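Local coordinates for protein putative sporulation-specific glycosylase YdhD (Bacillus subtilis subsp. subtilis str. 168, PDB 3CZ8) that probably hydrolyses glycosidic bonds of chitin-like polysaccharides during sporulation, using the family 18 glycoside hydrolase domain that makes up this fragment, at residues F13-N18 with L300-A305; N101-L106 with D139-G144; Y177-A182 with K216-V221. The protein carries 1 engineered substitution. All blocks are in the same frame, centred on the assembly; numbering follows the deposited sequence.

How the interactions relate
Interactions 1 and 3 are buried in the barrel sheet, their centres about 8 Å apart, while interaction 2 lies among the outer helices, its centre about 24 Å from that of interaction 1 and about 23 Å from that of interaction 3. Interactions 1 and 3 join neighbouring strands: G304 bonds through its backbone to both I219 and V221, so 302-310 is shared between an antiparallel partner, 9-17, and a parallel one, 217-220. F13 CZ also packs on M181 CE, 3.5 Å apart, inside the barrel. Their chemistry is mainly backbone hydrogen bonding and apolar packing. Interaction 2 has no backbone bond across it; an arginine stacked on a tyrosine and bonded to an asparagine joins a partly exposed helix pair.

Interaction 1: residues F13-N18 with L300-A305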
ATOM      1  N   PHE A  13      -6.610  -5.899   7.157  1.00 27.65           N
ATOM      2  CA  PHE A  13      -5.877  -6.034   8.411  1.00 24.94           C
ATOM      3  C   PHE A  13      -5.655  -7.514   8.728  1.00 24.56           C
ATOM      4  O   PHE A  13      -6.603  -8.303   8.758  1.00 32.43           O
ATOM      5  CB  PHE A  13      -6.663  -5.350   9.533  1.00 31.37           C
ATOM      6  CG  PHE A  13      -5.934  -5.284  10.848  1.00 31.69           C
ATOM      7  CD1 PHE A  13      -6.238  -6.184  11.869  1.00 27.88           C
ATOM      8  CD2 PHE A  13      -4.958  -4.311  11.072  1.00 18.64           C
ATOM      9  CE1 PHE A  13      -5.582  -6.121  13.096  1.00 29.95           C
ATOM     10  CE2 PHE A  13      -4.297  -4.236  12.300  1.00 27.98           C
ATOM     11  CZ  PHE A  13      -4.611  -5.145  13.311  1.00 27.43           C
ATOM     12  N   TYR A  14      -4.406  -7.897   8.961  1.00 32.31           N
ATOM     13  CA  TYR A  14      -4.099  -9.310   9.141  1.00 30.97           C
ATOM     14  C   TYR A  14      -3.335  -9.606  10.416  1.00 32.65           C
ATOM     15  O   TYR A  14      -2.596  -8.763  10.924  1.00 31.85           O
ATOM     16  CB  TYR A  14      -3.429  -9.911   7.886  1.00 33.20           C
ATOM     17  CG  TYR A  14      -1.935  -9.690   7.767  1.00 34.71           C
ATOM     18  CD1 TYR A  14      -1.043 -10.727   8.024  1.00 34.45           C
ATOM     19  CD2 TYR A  14      -1.415  -8.455   7.378  1.00 28.55           C
ATOM     20  CE1 TYR A  14       0.321 -10.544   7.906  1.00 44.56           C
ATOM     21  CE2 TYR A  14      -0.035  -8.260   7.263  1.00 20.31           C
ATOM     22  CZ  TYR A  14       0.824  -9.309   7.534  1.00 25.71           C
ATOM     23  OH  TYR A  14       2.185  -9.142   7.428  1.00 38.40           O
ATOM     24  N   VAL A  15      -3.530 -10.814  10.929  1.00 27.14           N
ATOM     25  CA  VAL A  15      -3.045 -11.186  12.251  1.00 26.06           C
ATOM     26  C   VAL A  15      -1.770 -12.029  12.166  1.00 28.32           C
ATOM     27  O   VAL A  15      -1.727 -13.036  11.455  1.00 34.21           O
ATOM     28  CB  VAL A  15      -4.174 -11.894  13.055  1.00 23.97           C
ATOM     29  CG1 VAL A  15      -3.666 -12.462  14.354  1.00 24.36           C
ATOM     30  CG2 VAL A  15      -5.311 -10.913  13.335  1.00 31.34           C
ATOM     31  N   LEU A  16      -0.733 -11.581  12.875  1.00 24.94           N
ATOM     32  CA  LEU A  16       0.561 -12.265  12.951  1.00 25.59           C
ATOM     33  C   LEU A  16       0.734 -12.812  14.357  1.00 32.28           C
ATOM     34  O   LEU A  16       1.169 -12.085  15.256  1.00 34.35           O
ATOM     35  CB  LEU A  16       1.706 -11.286  12.651  1.00 29.41           C
ATOM     36  CG  LEU A  16       1.776 -10.709  11.238  1.00 44.12           C
ATOM     37  CD1 LEU A  16       2.159  -9.250  11.276  1.00 36.83           C
ATOM     38  CD2 LEU A  16       2.740 -11.510  10.371  1.00 31.94           C
ATOM     39  N   ARG A  17       0.384 -14.085  14.545  1.00 34.82           N
ATOM     40  CA  ARG A  17       0.340 -14.691  15.875  1.00 45.53           C
ATOM     41  C   ARG A  17       1.679 -14.659  16.619  1.00 39.54           C
ATOM     42  O   ARG A  17       2.740 -14.811  16.008  1.00 49.13           O
ATOM     43  CB  ARG A  17      -0.202 -16.127  15.800  1.00 50.28           C
ATOM     44  CG  ARG A  17      -0.378 -16.777  17.170  1.00 65.24           C
ATOM     45  CD  ARG A  17      -0.809 -18.215  17.111  1.00 60.24           C
ATOM     46  NE  ARG A  17      -2.220 -18.335  17.461  1.00 83.21           N
ATOM     47  CZ  ARG A  17      -2.806 -19.457  17.863  1.00 84.33           C
ATOM     48  NH1 ARG A  17      -2.107 -20.583  17.960  1.00 76.72           N
ATOM     49  NH2 ARG A  17      -4.098 -19.448  18.165  1.00 76.19           N
ATOM     50  N   ASN A  18       1.602 -14.398  17.926  1.00 39.28           N
ATOM     51  CA  ASN A  18       2.673 -14.672  18.883  1.00 43.10           C
ATOM     52  C   ASN A  18       3.196 -16.097  18.653  1.00 55.71           C
ATOM     53  O   ASN A  18       2.450 -17.062  18.848  1.00 49.45           O
ATOM     54  CB  ASN A  18       2.109 -14.529  20.305  1.00 50.96           C
ATOM     55  CG  ASN A  18       3.168 -14.615  21.401  1.00 34.87           C
ATOM     56  OD1 ASN A  18       4.295 -15.053  21.184  1.00 57.08           O
ATOM     57  ND2 ASN A  18       2.791 -14.192  22.597  1.00 43.37           N
ATOM     58  N   LEU A 300       0.586 -11.865  25.017  1.00 52.35           N
ATOM     59  CA  LEU A 300      -0.553 -11.417  24.213  1.00 40.16           C
ATOM     60  C   LEU A 300      -0.760 -12.326  23.002  1.00 31.48           C
ATOM     61  O   LEU A 300       0.121 -13.113  22.663  1.00 39.39           O
ATOM     62  CB  LEU A 300      -0.337  -9.966  23.780  1.00 37.12           C
ATOM     63  CG  LEU A 300      -0.919  -8.820  24.619  1.00 52.71           C
ATOM     64  CD1 LEU A 300      -1.152  -9.131  26.104  1.00 35.85           C
ATOM     65  CD2 LEU A 300      -0.085  -7.566  24.442  1.00 39.45           C
ATOM     66  N   GLN A 301      -1.917 -12.207  22.352  1.00 32.12           N
ATOM     67  CA  GLN A 301      -2.288 -13.092  21.241  1.00 31.65           C
ATOM     68  C   GLN A 301      -1.461 -12.910  19.973  1.00 40.36           C
ATOM     69  O   GLN A 301      -0.989 -13.895  19.398  1.00 41.04           O
ATOM     70  CB  GLN A 301      -3.778 -12.950  20.906  1.00 32.98           C
ATOM     71  CG  GLN A 301      -4.274 -13.757  19.692  1.00 36.33           C
ATOM     72  CD  GLN A 301      -4.262 -15.277  19.906  1.00 53.12           C
ATOM     73  OE1 GLN A 301      -4.064 -16.037  18.962  1.00 39.97           O
ATOM     74  NE2 GLN A 301      -4.490 -15.718  21.140  1.00 42.38           N
ATOM     75  N   ALA A 302      -1.290 -11.659  19.543  1.00 36.70           N
ATOM     76  CA  ALA A 302      -0.720 -11.372  18.229  1.00 35.05           C
ATOM     77  C   ALA A 302      -0.310  -9.923  18.019  1.00 35.87           C
ATOM     78  O   ALA A 302      -0.703  -9.026  18.770  1.00 36.07           O
ATOM     79  CB  ALA A 302      -1.708 -11.768  17.139  1.00 27.62           C
ATOM     80  N   ILE A 303       0.496  -9.732  16.976  1.00 41.59           N
ATOM     81  CA  ILE A 303       0.718  -8.447  16.331  1.00 31.85           C
ATOM     82  C   ILE A 303      -0.268  -8.401  15.151  1.00 36.37           C
ATOM     83  O   ILE A 303      -0.502  -9.418  14.498  1.00 34.73           O
ATOM     84  CB  ILE A 303       2.211  -8.321  15.883  1.00 40.57           C
ATOM     85  CG1 ILE A 303       3.107  -7.893  17.066  1.00 24.08           C
ATOM     86  CG2 ILE A 303       2.398  -7.410  14.666  1.00 38.77           C
ATOM     87  CD1 ILE A 303       3.101  -6.410  17.392  1.00 26.76           C
ATOM     88  N   GLY A 304      -0.888  -7.246  14.921  1.00 35.88           N
ATOM     89  CA  GLY A 304      -1.725  -7.044  13.731  1.00 29.36           C
ATOM     90  C   GLY A 304      -1.110  -6.018  12.792  1.00 32.79           C
ATOM     91  O   GLY A 304      -0.519  -5.038  13.245  1.00 34.67           O
ATOM     92  N   ALA A 305      -1.240  -6.237  11.484  1.00 27.22           N
ATOM     93  CA  ALA A 305      -0.614  -5.354  10.489  1.00 31.28           C
ATOM     94  C   ALA A 305      -1.431  -5.218   9.206  1.00 23.42           C
ATOM     95  O   ALA A 305      -2.509  -5.805   9.082  1.00 27.82           O
ATOM     96  CB  ALA A 305       0.798  -5.816  10.178  1.00 22.21           C
TER
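The F13 ring meets G304 obliquely, its CZ 3.5 Å from G304 CA, while the Y14 ring, also oblique, brings CD2 to 3.3 Å from A305 O; beyond the contact, F13 meets W306 edge-to-face. In this family 18 TIM barrel the first strand, 9-17, runs antiparallel to the last, 302-310, closing the sheet. Reciprocal backbone bonds join Y14 to A305 and L16 to I303, with Y14 N 2.8 Å from A305 O. CG of F13 is anti to the backbone N (chi1 -173°), which carries the ring across the strand to G304, where a CB would collide with it. A serine in its place would probably open a gap beside G304 and deprive W306 and F179 of an aromatic neighbour. On the face bearing Y14 and L16, A305 CB sits 3.9 Å from both Y14 CE2 and L16 CD1. The Y14 hydroxyl is hydrogen-bonded to E248 of the second subunit. Q301 OE1 takes a weak bond from NE of R17, whose side chain is poorly ordered, while Q301 NE2 binds the R215 carbonyl. Past the strand end N18 ties the two segments: ND2 donates to L300 O over 2.9 Å, nearly straight at 170°, with that oxygen only 3° out of the amide plane.

Interaction 2: residues N101-L106 with D139-G144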
ATOM      1  N   ASN A 101     -28.924  -8.141  12.560  1.00 45.89           N
ATOM      2  CA  ASN A 101     -29.466  -9.097  11.592  1.00 49.60           C
ATOM      3  C   ASN A 101     -28.801  -9.001  10.221  1.00 45.93           C
ATOM      4  O   ASN A 101     -28.495 -10.029   9.611  1.00 47.75           O
ATOM      5  CB  ASN A 101     -30.992  -8.956  11.462  1.00 46.07           C
ATOM      6  CG  ASN A 101     -31.734  -9.436  12.700  1.00 37.47           C
ATOM      7  OD1 ASN A 101     -31.344 -10.416  13.336  1.00 48.53           O
ATOM      8  ND2 ASN A 101     -32.808  -8.739  13.047  1.00 56.72           N
ATOM      9  N   ASN A 102     -28.575  -7.772   9.753  1.00 43.71           N
ATOM     10  CA  ASN A 102     -27.895  -7.528   8.474  1.00 40.36           C
ATOM     11  C   ASN A 102     -26.456  -8.018   8.437  1.00 43.23           C
ATOM     12  O   ASN A 102     -26.015  -8.543   7.415  1.00 38.26           O
ATOM     13  CB  ASN A 102     -27.937  -6.049   8.106  1.00 41.79           C
ATOM     14  CG  ASN A 102     -29.319  -5.590   7.700  1.00 45.31           C
ATOM     15  OD1 ASN A 102     -30.154  -6.385   7.259  1.00 51.35           O
ATOM     16  ND2 ASN A 102     -29.573  -4.300   7.858  1.00 39.85           N
ATOM     17  N   ILE A 103     -25.738  -7.842   9.550  1.00 42.31           N
ATOM     18  CA  ILE A 103     -24.360  -8.327   9.688  1.00 39.92           C
ATOM     19  C   ILE A 103     -24.328  -9.857   9.630  1.00 44.32           C
ATOM     20  O   ILE A 103     -23.450 -10.439   8.983  1.00 45.74           O
ATOM     21  CB  ILE A 103     -23.673  -7.801  10.988  1.00 39.39           C
ATOM     22  CG1 ILE A 103     -23.275  -6.330  10.845  1.00 33.54           C
ATOM     23  CG2 ILE A 103     -22.429  -8.607  11.320  1.00 25.50           C
ATOM     24  CD1 ILE A 103     -22.967  -5.643  12.171  1.00 27.89           C
ATOM     25  N   TYR A 104     -25.294 -10.497  10.293  1.00 49.21           N
ATOM     26  CA  TYR A 104     -25.448 -11.951  10.205  1.00 43.28           C
ATOM     27  C   TYR A 104     -25.755 -12.383   8.773  1.00 38.66           C
ATOM     28  O   TYR A 104     -25.156 -13.336   8.273  1.00 38.85           O
ATOM     29  CB  TYR A 104     -26.530 -12.484  11.161  1.00 51.69           C
ATOM     30  CG  TYR A 104     -26.594 -13.999  11.159  1.00 44.94           C
ATOM     31  CD1 TYR A 104     -27.472 -14.684  10.312  1.00 43.38           C
ATOM     32  CD2 TYR A 104     -25.752 -14.749  11.978  1.00 37.06           C
ATOM     33  CE1 TYR A 104     -27.512 -16.073  10.289  1.00 50.49           C
ATOM     34  CE2 TYR A 104     -25.789 -16.139  11.965  1.00 49.23           C
ATOM     35  CZ  TYR A 104     -26.670 -16.794  11.119  1.00 46.37           C
ATOM     36  OH  TYR A 104     -26.712 -18.171  11.104  1.00 71.26           O
ATOM     37  N   ASP A 105     -26.689 -11.682   8.129  1.00 40.31           N
ATOM     38  CA  ASP A 105     -27.064 -11.970   6.740  1.00 49.36           C
ATOM     39  C   ASP A 105     -25.884 -11.783   5.795  1.00 57.58           C
ATOM     40  O   ASP A 105     -25.754 -12.521   4.825  1.00 59.86           O
ATOM     41  CB  ASP A 105     -28.240 -11.096   6.285  1.00 49.25           C
ATOM     42  CG  ASP A 105     -29.557 -11.480   6.947  1.00 52.89           C
ATOM     43  OD1 ASP A 105     -30.509 -10.676   6.860  1.00 65.28           O
ATOM     44  OD2 ASP A 105     -29.645 -12.570   7.554  1.00 46.59           O
ATOM     45  N   LEU A 106     -25.029 -10.804   6.098  1.00 50.88           N
ATOM     46  CA  LEU A 106     -23.807 -10.562   5.340  1.00 46.79           C
ATOM     47  C   LEU A 106     -22.818 -11.722   5.436  1.00 38.43           C
ATOM     48  O   LEU A 106     -22.337 -12.201   4.416  1.00 43.57           O
ATOM     49  CB  LEU A 106     -23.130  -9.263   5.792  1.00 45.50           C
ATOM     50  CG  LEU A 106     -22.144  -8.641   4.800  1.00 55.01           C
ATOM     51  CD1 LEU A 106     -22.888  -7.742   3.823  1.00 70.53           C
ATOM     52  CD2 LEU A 106     -21.075  -7.863   5.532  1.00 55.37           C
ATOM     53  N   ASP A 139     -24.166 -12.533  20.561  1.00 39.10           N
ATOM     54  CA  ASP A 139     -25.154 -13.560  20.715  1.00 38.05           C
ATOM     55  C   ASP A 139     -25.564 -14.128  19.392  1.00 36.62           C
ATOM     56  O   ASP A 139     -25.616 -15.312  19.245  1.00 39.62           O
ATOM     57  CB  ASP A 139     -26.391 -13.029  21.417  1.00 37.87           C
ATOM     58  CG  ASP A 139     -26.198 -12.852  22.873  1.00 39.47           C
ATOM     59  OD1 ASP A 139     -27.056 -12.252  23.495  1.00 54.56           O
ATOM     60  OD2 ASP A 139     -25.202 -13.294  23.402  1.00 54.18           O
ATOM     61  N   ARG A 140     -25.855 -13.257  18.449  1.00 23.48           N
ATOM     62  CA  ARG A 140     -26.237 -13.636  17.118  1.00 30.54           C
ATOM     63  C   ARG A 140     -25.176 -14.361  16.343  1.00 38.84           C
ATOM     64  O   ARG A 140     -25.424 -15.319  15.688  1.00 43.86           O
ATOM     65  CB  ARG A 140     -26.677 -12.429  16.349  1.00 32.66           C
ATOM     66  CG  ARG A 140     -27.337 -12.737  15.067  1.00 43.46           C
ATOM     67  CD  ARG A 140     -28.814 -12.725  15.229  1.00 52.57           C
ATOM     68  NE  ARG A 140     -29.541 -12.739  13.976  1.00 54.48           N
ATOM     69  CZ  ARG A 140     -29.698 -13.801  13.216  1.00 45.61           C
ATOM     70  NH1 ARG A 140     -30.370 -13.697  12.107  1.00 52.12           N
ATOM     71  NH2 ARG A 140     -29.167 -14.948  13.559  1.00 37.67           N
ATOM     72  N   LEU A 141     -23.969 -13.893  16.448  1.00 40.30           N
ATOM     73  CA  LEU A 141     -22.860 -14.432  15.659  1.00 34.21           C
ATOM     74  C   LEU A 141     -22.315 -15.747  16.176  1.00 28.57           C
ATOM     75  O   LEU A 141     -22.004 -16.636  15.381  1.00 45.47           O
ATOM     76  CB  LEU A 141     -21.709 -13.429  15.538  1.00 35.52           C
ATOM     77  CG  LEU A 141     -21.893 -12.227  14.613  1.00 32.36           C
ATOM     78  CD1 LEU A 141     -20.688 -11.340  14.755  1.00 34.26           C
ATOM     79  CD2 LEU A 141     -22.092 -12.636  13.160  1.00 40.03           C
ATOM     80  N   GLN A 142     -22.187 -15.877  17.494  1.00 36.96           N
ATOM     81  CA  GLN A 142     -21.628 -17.098  18.071  1.00 40.33           C
ATOM     82  C   GLN A 142     -22.570 -18.298  17.949  1.00 36.99           C
ATOM     83  O   GLN A 142     -22.110 -19.442  17.923  1.00 43.79           O
ATOM     84  CB  GLN A 142     -21.147 -16.887  19.513  1.00 31.50           C
ATOM     85  CG  GLN A 142     -22.067 -17.389  20.611  1.00 56.20           C
ATOM     86  CD  GLN A 142     -21.302 -17.953  21.796  1.00 69.61           C
ATOM     87  OE1 GLN A 142     -20.151 -17.593  22.041  1.00 70.49           O
ATOM     88  NE2 GLN A 142     -21.942 -18.846  22.537  1.00 71.89           N
ATOM     89  N   ALA A 143     -23.873 -18.014  17.849  1.00 34.53           N
ATOM     90  CA  ALA A 143     -24.900 -19.013  17.555  1.00 42.40           C
ATOM     91  C   ALA A 143     -24.657 -19.656  16.191  1.00 52.98           C
ATOM     92  O   ALA A 143     -24.829 -20.864  16.026  1.00 52.78           O
ATOM     93  CB  ALA A 143     -26.290 -18.383  17.607  1.00 37.32           C
ATOM     94  N   GLY A 144     -24.236 -18.840  15.225  1.00 50.51           N
ATOM     95  CA  GLY A 144     -23.884 -19.323  13.898  1.00 39.98           C
ATOM     96  C   GLY A 144     -22.430 -19.737  13.772  1.00 23.86           C
ATOM     97  O   GLY A 144     -21.977 -20.070  12.686  1.00 35.72           O
TER
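R140 lays its guanidinium flat on the Y104 ring, a cation-pi stack between two neighbouring outer helices of the TIM barrel, 93-110 and 127-143. The evidence is direct: the planes are 21° apart, CZ of R140 is 4.0 Å from the centroid of the Y104 ring, and NH2 stands over the ring centre. The same guanidinium uses its edge for N101. Its NE donates to N101 OD1 over 3.0 Å in a bond close to straight, with the donor in the carbonyl plane of the amide and the oxygen near the guanidinium plane. One planar cation is thus held by a face and an edge at once, which probably limits both its tilt and its spin. A bend in the arginine chain at chi2 (97°) folds the group back across the gap between the helices. D105 OD2 stays 4.7 Å from R140 NH1, too far for a salt bridge, though its charge would probably favour the cation electrostatically.

Beneath this polar layer L141 supplies apolar packing: its CD2 is 4.4 Å from Y104 CD2 and equally far from I103 CG2. I103 and L141 in turn both rest on V115 of strand 114-118, so the helix pair packs against the barrel wall through both residues. The short helix segments run nearly side by side, their axes 9.9 Å apart and at 24°. Further along the second segment, G144 meets the edge of the tyrosine ring, where a CB would collide with it; its CA lies 4.1 Å from Y104 OH.

Interaction 3: residues Y177-A182 with K216-V221; sequences YMFIMA and KIIIGV
M178 pairs with I217, F179 with I218 and I180 with I219 as strands 177-181 and 217-220 run parallel, at 25° and 4.7 Å between their axes, and the backbone bonds pass back and forth: M178 N to K216 O, I218 N to M178 O, I180 N to I218 O and G220 N to I180 O, the last at 2.7 Å. M181 then centres an inverse gamma turn, so I180 O also receives a weak bond from A182 N, whose link to G220 O at 3.4 Å is weak too. A water donates to both A182 O and G220 O and bridges the two strand ends.

Of the side chains inside the barrel, I218 runs alongside F179. CD1 of I218 meets the edge of the F179 ring, in its plane and 3.7 Å from CE1, and also touches Y177 CB at 3.8 Å. The I218 chi2 of 93° is well away from a staggered value, which places that methyl between the two aromatic residues at the cost of probable slight strain. M181 curls back on the same face until its CE is 3.8 Å from G220 CA, a spot where any CB would collide with it. Toward the helices, A182 CB rests 3.9 Å from I219 CG2.

This is the parallel pair of a beta-alpha-beta crossover in the TIM barrel, with helix 198-208 as the connection. M181 lies about 6 Å, side chain to side chain, from E120, the predicted proton donor. Strand 147-153 pairs with the far edge of 177-181, while I180 packs on T204 and T208 of helix 198-208, and I219 reaches I205 there and V295 of helix 285-297.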
ATOM      1  N   TYR A 177     -12.073 -11.259  20.086  1.00 27.69           N
ATOM      2  CA  TYR A 177     -10.748 -10.639  19.991  1.00 19.21           C
ATOM      3  C   TYR A 177     -10.809  -9.116  19.883  1.00 23.55           C
ATOM      4  O   TYR A 177     -11.721  -8.556  19.281  1.00 23.56           O
ATOM      5  CB  TYR A 177      -9.938 -11.230  18.819  1.00 22.69           C
ATOM      6  CG  TYR A 177      -9.655 -12.717  18.953  1.00 19.22           C
ATOM      7  CD1 TYR A 177      -8.597 -13.181  19.727  1.00 27.67           C
ATOM      8  CD2 TYR A 177     -10.464 -13.656  18.311  1.00 24.36           C
ATOM      9  CE1 TYR A 177      -8.350 -14.549  19.860  1.00 33.58           C
ATOM     10  CE2 TYR A 177     -10.230 -15.014  18.439  1.00 25.82           C
ATOM     11  CZ  TYR A 177      -9.173 -15.456  19.209  1.00 36.90           C
ATOM     12  OH  TYR A 177      -8.952 -16.810  19.328  1.00 38.50           O
ATOM     13  N   MET A 178      -9.814  -8.453  20.463  1.00 23.99           N
ATOM     14  CA  MET A 178      -9.740  -6.998  20.446  1.00 26.18           C
ATOM     15  C   MET A 178      -8.482  -6.586  19.705  1.00 27.48           C
ATOM     16  O   MET A 178      -7.369  -6.939  20.113  1.00 20.93           O
ATOM     17  CB  MET A 178      -9.739  -6.453  21.884  1.00 31.54           C
ATOM     18  CG  MET A 178      -9.684  -4.930  22.035  1.00 49.57           C
ATOM     19  SD  MET A 178      -9.677  -4.354  23.767  1.00 37.23           S
ATOM     20  CE  MET A 178     -11.257  -4.960  24.283  1.00  7.65           C
ATOM     21  N   PHE A 179      -8.667  -5.872  18.595  1.00 18.02           N
ATOM     22  CA  PHE A 179      -7.543  -5.342  17.839  1.00 25.21           C
ATOM     23  C   PHE A 179      -7.298  -3.925  18.339  1.00 25.21           C
ATOM     24  O   PHE A 179      -8.093  -3.020  18.084  1.00 24.05           O
ATOM     25  CB  PHE A 179      -7.828  -5.307  16.322  1.00 18.12           C
ATOM     26  CG  PHE A 179      -8.211  -6.639  15.701  1.00 18.57           C
ATOM     27  CD1 PHE A 179      -7.834  -7.858  16.262  1.00 35.32           C
ATOM     28  CD2 PHE A 179      -8.920  -6.653  14.500  1.00 23.09           C
ATOM     29  CE1 PHE A 179      -8.182  -9.061  15.659  1.00 29.39           C
ATOM     30  CE2 PHE A 179      -9.267  -7.851  13.888  1.00 36.98           C
ATOM     31  CZ  PHE A 179      -8.895  -9.054  14.471  1.00 28.53           C
ATOM     32  N   ILE A 180      -6.202  -3.728  19.057  1.00 25.99           N
ATOM     33  CA  ILE A 180      -5.909  -2.413  19.606  1.00 22.03           C
ATOM     34  C   ILE A 180      -5.044  -1.657  18.625  1.00 20.14           C
ATOM     35  O   ILE A 180      -3.947  -2.092  18.296  1.00 28.64           O
ATOM     36  CB  ILE A 180      -5.240  -2.486  20.996  1.00 32.59           C
ATOM     37  CG1 ILE A 180      -6.194  -3.135  21.999  1.00 35.25           C
ATOM     38  CG2 ILE A 180      -4.835  -1.086  21.476  1.00 22.02           C
ATOM     39  CD1 ILE A 180      -5.544  -3.482  23.284  1.00 39.76           C
ATOM     40  N   MET A 181      -5.554  -0.531  18.140  1.00 24.66           N
ATOM     41  CA  MET A 181      -4.846   0.234  17.128  1.00 26.07           C
ATOM     42  C   MET A 181      -3.846   1.176  17.792  1.00 24.70           C
ATOM     43  O   MET A 181      -4.099   2.372  17.955  1.00 36.12           O
ATOM     44  CB  MET A 181      -5.841   0.936  16.193  1.00 27.33           C
ATOM     45  CG  MET A 181      -6.807  -0.030  15.461  1.00 37.30           C
ATOM     46  SD  MET A 181      -6.074  -1.286  14.354  1.00 33.24           S
ATOM     47  CE  MET A 181      -5.812  -2.658  15.407  1.00 40.01           C
ATOM     48  N   ALA A 182      -2.706   0.601  18.181  1.00 25.97           N
ATOM     49  CA  ALA A 182      -1.713   1.282  19.009  1.00 23.78           C
ATOM     50  C   ALA A 182      -0.736   2.109  18.172  1.00 27.19           C
ATOM     51  O   ALA A 182       0.439   1.753  18.027  1.00 30.91           O
ATOM     52  CB  ALA A 182      -0.968   0.273  19.877  1.00 16.89           C
ATOM     53  N   LYS A 216      -7.038 -12.470  24.078  1.00 28.08           N
ATOM     54  CA  LYS A 216      -7.963 -11.726  23.221  1.00 33.82           C
ATOM     55  C   LYS A 216      -7.328 -10.465  22.615  1.00 31.62           C
ATOM     56  O   LYS A 216      -7.954  -9.789  21.802  1.00 37.75           O
ATOM     57  CB  LYS A 216      -9.198 -11.291  24.020  1.00 28.32           C
ATOM     58  CG  LYS A 216     -10.057 -12.405  24.577  1.00 36.07           C
ATOM     59  CD  LYS A 216     -11.388 -11.837  25.036  1.00 31.57           C
ATOM     60  CE  LYS A 216     -12.358 -12.940  25.388  1.00 37.32           C
ATOM     61  NZ  LYS A 216     -13.743 -12.426  25.515  1.00 31.13           N
ATOM     62  N   ILE A 217      -6.092 -10.167  23.010  1.00 33.36           N
ATOM     63  CA  ILE A 217      -5.460  -8.885  22.697  0.50 28.03           C
ATOM     64  C   ILE A 217      -4.502  -8.965  21.508  1.00 34.51           C
ATOM     65  O   ILE A 217      -3.523  -9.711  21.538  1.00 33.28           O
ATOM     66  CB  ILE A 217      -4.714  -8.299  23.933  0.50 27.86           C
ATOM     67  CG1 ILE A 217      -5.664  -8.157  25.130  0.50 15.77           C
ATOM     68  CG2 ILE A 217      -4.081  -6.953  23.595  0.50 24.20           C
ATOM     69  CD1 ILE A 217      -4.970  -7.824  26.453  0.50 17.44           C
ATOM     70  N   ILE A 218      -4.790  -8.174  20.476  1.00 30.16           N
ATOM     71  CA  ILE A 218      -3.917  -8.055  19.316  1.00 29.23           C
ATOM     72  C   ILE A 218      -3.445  -6.604  19.245  1.00 27.29           C
ATOM     73  O   ILE A 218      -4.264  -5.687  19.237  1.00 23.35           O
ATOM     74  CB  ILE A 218      -4.643  -8.488  18.004  1.00 35.02           C
ATOM     75  CG1 ILE A 218      -4.904 -10.002  17.987  1.00 36.75           C
ATOM     76  CG2 ILE A 218      -3.841  -8.107  16.767  1.00 26.30           C
ATOM     77  CD1 ILE A 218      -6.258 -10.434  18.511  1.00 23.82           C
ATOM     78  N   ILE A 219      -2.129  -6.400  19.237  1.00 24.64           N
ATOM     79  CA  ILE A 219      -1.560  -5.052  19.091  1.00 27.68           C
ATOM     80  C   ILE A 219      -1.344  -4.693  17.609  1.00 25.59           C
ATOM     81  O   ILE A 219      -0.456  -5.231  16.947  1.00 28.00           O
ATOM     82  CB  ILE A 219      -0.252  -4.872  19.917  1.00 28.46           C
ATOM     83  CG1 ILE A 219      -0.461  -5.253  21.395  1.00 29.52           C
ATOM     84  CG2 ILE A 219       0.299  -3.447  19.780  1.00 27.90           C
ATOM     85  CD1 ILE A 219      -1.534  -4.439  22.151  1.00 25.77           C
ATOM     86  N   GLY A 220      -2.181  -3.799  17.093  1.00 29.27           N
ATOM     87  CA  GLY A 220      -2.038  -3.302  15.725  1.00 31.24           C
ATOM     88  C   GLY A 220      -0.859  -2.354  15.584  1.00 35.28           C
ATOM     89  O   GLY A 220      -0.647  -1.493  16.434  1.00 28.79           O
ATOM     90  N   VAL A 221      -0.086  -2.522  14.511  1.00 35.00           N
ATOM     91  CA  VAL A 221       1.070  -1.655  14.233  1.00 29.96           C
ATOM     92  C   VAL A 221       0.698  -0.527  13.237  1.00 37.20           C
ATOM     93  O   VAL A 221      -0.301  -0.652  12.516  1.00 32.49           O
ATOM     94  CB  VAL A 221       2.306  -2.470  13.751  1.00 30.71           C
ATOM     95  CG1 VAL A 221       2.715  -3.534  14.790  1.00 27.42           C
ATOM     96  CG2 VAL A 221       2.085  -3.072  12.371  1.00 32.95           C
TER
HETATM   97  O   HOH W   1       1.878  -0.482  17.390  1.00 32.24           O